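Local coordinates for protein pilin (Streptococcus pyogenes serotype M1, PDB 3GLD) that builds the shaft of the pilus as its major subunit, stacking head to tail through intermolecular isopeptide bonds for adhesion to host cells, bacterial aggregation and biofilm formation, at residues K165-G170 with L224-S229; G16-V21 with T82-F87. The protein carries 2 engineered substitutions. All coordinates share one frame; numbering follows the deposited sequence. Where two conformers were deposited one is given.

Interaction 1: residues K165-G170 with L224-S229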
# COMPACT_ATOMS: atom_id res chain seq x y z
N LYS A 165 17.42 -17.93 9.21
CA LYS A 165 18.50 -18.13 10.15
C LYS A 165 19.05 -19.53 9.98
O LYS A 165 18.30 -20.47 9.70
CB LYS A 165 17.97 -18.00 11.59
CG LYS A 165 17.57 -16.61 11.96
CD LYS A 165 16.89 -16.55 13.35
CE LYS A 165 17.85 -16.83 14.50
NZ LYS A 165 17.16 -16.63 15.81
N LYS A 166 20.37 -19.66 10.17
CA LYS A 166 21.03 -20.97 10.20
C LYS A 166 21.54 -21.23 11.62
O LYS A 166 22.21 -20.39 12.22
CB LYS A 166 22.20 -21.03 9.21
CG LYS A 166 23.02 -22.34 9.30
CD LYS A 166 22.25 -23.44 8.61
CE LYS A 166 22.57 -24.77 9.21
NZ LYS A 166 21.92 -25.86 8.42
N LYS A 167 21.20 -22.40 12.14
CA LYS A 167 21.67 -22.86 13.43
C LYS A 167 22.40 -24.21 13.22
O LYS A 167 21.86 -25.13 12.59
CB LYS A 167 20.47 -23.04 14.36
CG LYS A 167 20.84 -23.59 15.74
CD LYS A 167 19.58 -23.79 16.60
CE LYS A 167 19.94 -23.85 18.08
NZ LYS A 167 18.69 -23.78 18.91
N VAL A 168 23.62 -24.32 13.74
CA VAL A 168 24.33 -25.62 13.70
C VAL A 168 24.36 -26.24 15.10
O VAL A 168 24.71 -25.57 16.07
CB VAL A 168 25.76 -25.48 13.13
CG1 VAL A 168 26.54 -26.80 13.27
CG2 VAL A 168 25.69 -25.04 11.66
N SER A 169 23.99 -27.51 15.17
CA SER A 169 23.95 -28.23 16.45
C SER A 169 24.70 -29.56 16.38
O SER A 169 25.05 -30.03 15.29
CB SER A 169 22.51 -28.47 16.89
OG SER A 169 21.83 -29.18 15.88
N GLY A 170 24.96 -30.15 17.54
CA GLY A 170 25.66 -31.43 17.62
C GLY A 170 27.16 -31.26 17.77
O GLY A 170 27.76 -30.32 17.22
N LEU A 224 24.74 -19.11 4.49
CA LEU A 224 24.80 -18.75 5.90
C LEU A 224 25.65 -19.75 6.68
O LEU A 224 25.53 -20.95 6.48
CB LEU A 224 23.39 -18.73 6.52
CG LEU A 224 22.32 -17.74 6.01
CD1 LEU A 224 20.95 -18.04 6.56
CD2 LEU A 224 22.74 -16.36 6.37
N LYS A 225 26.46 -19.25 7.60
CA LYS A 225 27.05 -20.09 8.64
C LYS A 225 26.14 -20.09 9.87
O LYS A 225 25.18 -19.31 9.95
CB LYS A 225 28.44 -19.56 9.03
CG LYS A 225 29.45 -19.38 7.88
CD LYS A 225 30.74 -18.70 8.42
CE LYS A 225 31.87 -18.58 7.38
NZ LYS A 225 31.52 -17.66 6.27
N ASP A 226 26.44 -20.97 10.84
CA ASP A 226 25.79 -20.91 12.15
C ASP A 226 25.72 -19.48 12.68
O ASP A 226 26.72 -18.75 12.64
CB ASP A 226 26.58 -21.76 13.16
CG ASP A 226 26.01 -21.68 14.56
OD1 ASP A 226 24.90 -22.19 14.76
OD2 ASP A 226 26.68 -21.10 15.45
N GLY A 227 24.56 -19.09 13.23
CA GLY A 227 24.44 -17.77 13.83
C GLY A 227 24.34 -16.60 12.84
O GLY A 227 24.32 -15.44 13.24
N GLU A 228 24.25 -16.89 11.55
CA GLU A 228 24.09 -15.80 10.57
C GLU A 228 22.65 -15.75 10.08
O GLU A 228 21.89 -16.72 10.25
CB GLU A 228 25.07 -15.99 9.39
CG GLU A 228 26.52 -15.91 9.83
CD GLU A 228 27.53 -16.01 8.68
OE1 GLU A 228 27.19 -16.50 7.57
OE2 GLU A 228 28.66 -15.56 8.89
N SER A 229 22.25 -14.64 9.45
CA SER A 229 20.93 -14.58 8.89
C SER A 229 20.86 -13.62 7.70
O SER A 229 21.71 -12.73 7.54
CB SER A 229 19.92 -14.14 9.98
OG SER A 229 20.19 -12.80 10.42
O HOH W 1 24.64 -23.01 17.17
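Asp226 reaches across to strand 165-169 from the type II turn Lys225-Glu228, and its side chain can be followed atom by atom. Asp226 CB packs on Val168 CG2 at 3.7 Å. With CG anti to the backbone N (chi1 177°), the carboxylate is carried to the strand, where Asp226 OD1 accepts the backbone N of Val168 at 2.7 Å. That bond is almost straight (175°) and meets OD1 on its anti side, 23° out of the carboxylate plane. The same Asp226 OD1 takes a hydrogen from a water, 2.6 Å away, that also donates to Val168 O; OD2 has a weak, long ion pair with Lys204.

Along the backbone, Gly227 N donates to Lys166 O at 2.9 Å, while Lys166 N to Glu228 O, at 3.3 Å, is weak. Lys166 CB lies 3.7 Å from Leu224 CB and 3.5 Å from Lys225 O, but the chain then bends at chi2 and leads away to its isopeptide link with Asn290, beside Glu245, the residue that promotes the link. A carboxylate here stands in for a strand partner: two donors on OD1 probably stabilise its negative charge, and the turn is held against the cross-linked strand.

Interaction 2: residues G16-V21 with T82-F87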
# COMPACT_ATOMS: atom_id res chain seq x y z
N GLY A 16 -16.50 25.34 -10.49
CA GLY A 16 -17.53 25.04 -9.50
C GLY A 16 -18.38 23.82 -9.84
O GLY A 16 -19.31 23.49 -9.08
N ALA A 17 -18.09 23.19 -10.97
CA ALA A 17 -18.78 21.99 -11.46
C ALA A 17 -17.87 20.74 -11.48
O ALA A 17 -18.18 19.73 -12.13
CB ALA A 17 -19.37 22.25 -12.84
N LYS A 18 -16.73 20.83 -10.80
CA LYS A 18 -15.84 19.68 -10.60
C LYS A 18 -15.25 19.70 -9.21
O LYS A 18 -14.95 20.77 -8.66
CB LYS A 18 -14.73 19.62 -11.66
CG LYS A 18 -15.21 19.05 -12.99
CD LYS A 18 -14.23 19.35 -14.10
CE LYS A 18 -14.92 19.37 -15.46
NZ LYS A 18 -15.44 18.04 -15.84
N LEU A 19 -15.12 18.51 -8.62
CA LEU A 19 -14.57 18.35 -7.28
C LEU A 19 -13.35 17.44 -7.36
O LEU A 19 -13.44 16.30 -7.84
CB LEU A 19 -15.61 17.75 -6.34
CG LEU A 19 -15.18 17.51 -4.89
CD1 LEU A 19 -14.92 18.84 -4.16
CD2 LEU A 19 -16.22 16.69 -4.15
N THR A 20 -12.22 17.95 -6.87
CA THR A 20 -10.96 17.21 -6.87
C THR A 20 -10.88 16.30 -5.65
O THR A 20 -11.15 16.73 -4.55
CB THR A 20 -9.74 18.17 -6.86
OG1 THR A 20 -9.69 18.84 -8.13
CG2 THR A 20 -8.41 17.40 -6.69
N VAL A 21 -10.51 15.04 -5.87
CA VAL A 21 -10.23 14.12 -4.76
C VAL A 21 -8.73 13.84 -4.74
O VAL A 21 -8.15 13.51 -5.77
CB VAL A 21 -11.00 12.80 -4.90
CG1 VAL A 21 -10.59 11.81 -3.79
CG2 VAL A 21 -12.49 13.04 -4.86
N THR A 82 -4.61 12.20 -7.86
CA THR A 82 -5.86 12.95 -7.82
C THR A 82 -6.86 12.40 -8.83
O THR A 82 -6.46 11.80 -9.82
CB THR A 82 -5.66 14.47 -8.05
OG1 THR A 82 -5.05 14.66 -9.32
CG2 THR A 82 -4.75 15.07 -6.98
N ALA A 83 -8.14 12.59 -8.54
CA ALA A 83 -9.24 12.23 -9.43
C ALA A 83 -10.31 13.31 -9.30
O ALA A 83 -10.25 14.13 -8.40
CB ALA A 83 -9.80 10.87 -9.03
N GLU A 84 -11.29 13.30 -10.20
CA GLU A 84 -12.35 14.32 -10.16
C GLU A 84 -13.76 13.74 -10.21
O GLU A 84 -13.99 12.76 -10.89
CB GLU A 84 -12.18 15.31 -11.32
CG GLU A 84 -11.50 16.59 -10.91
CD GLU A 84 -11.14 17.47 -12.09
OE1 GLU A 84 -11.18 16.99 -13.25
OE2 GLU A 84 -10.81 18.66 -11.85
N PHE A 85 -14.67 14.35 -9.46
CA PHE A 85 -16.09 14.14 -9.73
C PHE A 85 -16.56 15.24 -10.67
O PHE A 85 -16.16 16.40 -10.51
CB PHE A 85 -16.91 14.18 -8.44
CG PHE A 85 -16.64 13.01 -7.53
CD1 PHE A 85 -17.03 11.73 -7.90
CD2 PHE A 85 -15.99 13.20 -6.32
CE1 PHE A 85 -16.78 10.64 -7.07
CE2 PHE A 85 -15.74 12.12 -5.48
CZ PHE A 85 -16.13 10.84 -5.86
N ASP A 86 -17.39 14.87 -11.63
CA ASP A 86 -17.85 15.78 -12.66
C ASP A 86 -19.35 16.09 -12.50
O ASP A 86 -20.19 15.21 -12.74
CB ASP A 86 -17.52 15.18 -14.04
CG ASP A 86 -17.94 16.08 -15.19
OD1 ASP A 86 -18.32 17.26 -14.97
OD2 ASP A 86 -17.87 15.59 -16.33
N PHE A 87 -19.64 17.32 -12.09
CA PHE A 87 -21.01 17.84 -11.94
C PHE A 87 -21.50 18.66 -13.17
O PHE A 87 -22.63 19.14 -13.18
CB PHE A 87 -21.14 18.75 -10.69
CG PHE A 87 -20.75 18.09 -9.38
CD1 PHE A 87 -21.73 17.69 -8.49
CD2 PHE A 87 -19.40 17.90 -9.03
CE1 PHE A 87 -21.39 17.10 -7.26
CE2 PHE A 87 -19.04 17.30 -7.81
CZ PHE A 87 -20.05 16.91 -6.92
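Leu19 and Phe85 exchange two backbone hydrogen bonds, as do Val21 and Ala83, which identifies both as hydrogen-bonded antiparallel pairs. Leu19 N to Phe85 O measures 3.0 Å and Phe85 N to Leu19 O 2.8 Å, each donor in the plane of its carbonyl. Val21 N to Ala83 O is the shortest of the set at 2.7 Å and virtually straight (179°). The ladder runs on past the end of the regular strands, where Phe87 N donates to Ala17 O at 2.8 Å. Between these pairs, CA-H...O contacts such as that from Glu84 CA to Leu19 O add weaker links.

The apolar contacts lie on the face that carries Leu19, Val21, Ala83 and Phe85. Val21 CG2, placed anti to the carbonyl carbon, crosses to Phe85 CE2 at 3.4 Å, a close approach oblique to the ring. Leu19 and Phe85 instead run side by side, pointing the same way. Leu19 CB touches Phe87 CE2 (3.8 Å) at the ring edge, near its plane, and Ala17 O also lies at that edge. From strand 37-45, Phe41 packs on Val21 and Phe85, and Ile43 on both rings, while Tyr100 meets Phe87 edge-to-face.

Charge is confined to the other face. Lys18 bends at chi4 (-66°) to bring NZ within 3.1 Å of Asp86 OD1, a salt bridge between side chains lying alongside each other; that oxygen has a second partner in Ser88 OG. Glu84 crosses the lysine obliquely, its OE1 3.9 Å from Lys18 CD, and its negative charge may add a longer-range attraction.

The chemistry is that of an amphipathic strand pair: apolar side chains turn into the domain interior, ions stay outside, and a regular ladder joins the two strands.

How the interactions relate
Both contacts reach one mixed sheet, in which strands 18-27 and 151-169 are parallel neighbours, yet they sit in the two different domains, at either side of the middle of the molecule, with centres about 58 Å apart. Each is partly buried. Interaction 2 covers 614 Å² between two properly registered strands, against 323 Å² for interaction 1, where a strand meets chiefly a turn and a side chain replaces part of the backbone pairing. Accordingly, 16-21 with 82-87 separates apolar and charged faces, whereas 165-170 with 224-229 adds a carboxylate and a bridging water to sparse backbone pairing. Interaction 1 contains an isopeptide lysine; interaction 2 lies near the engineered Ala104 without containing a cross-link residue.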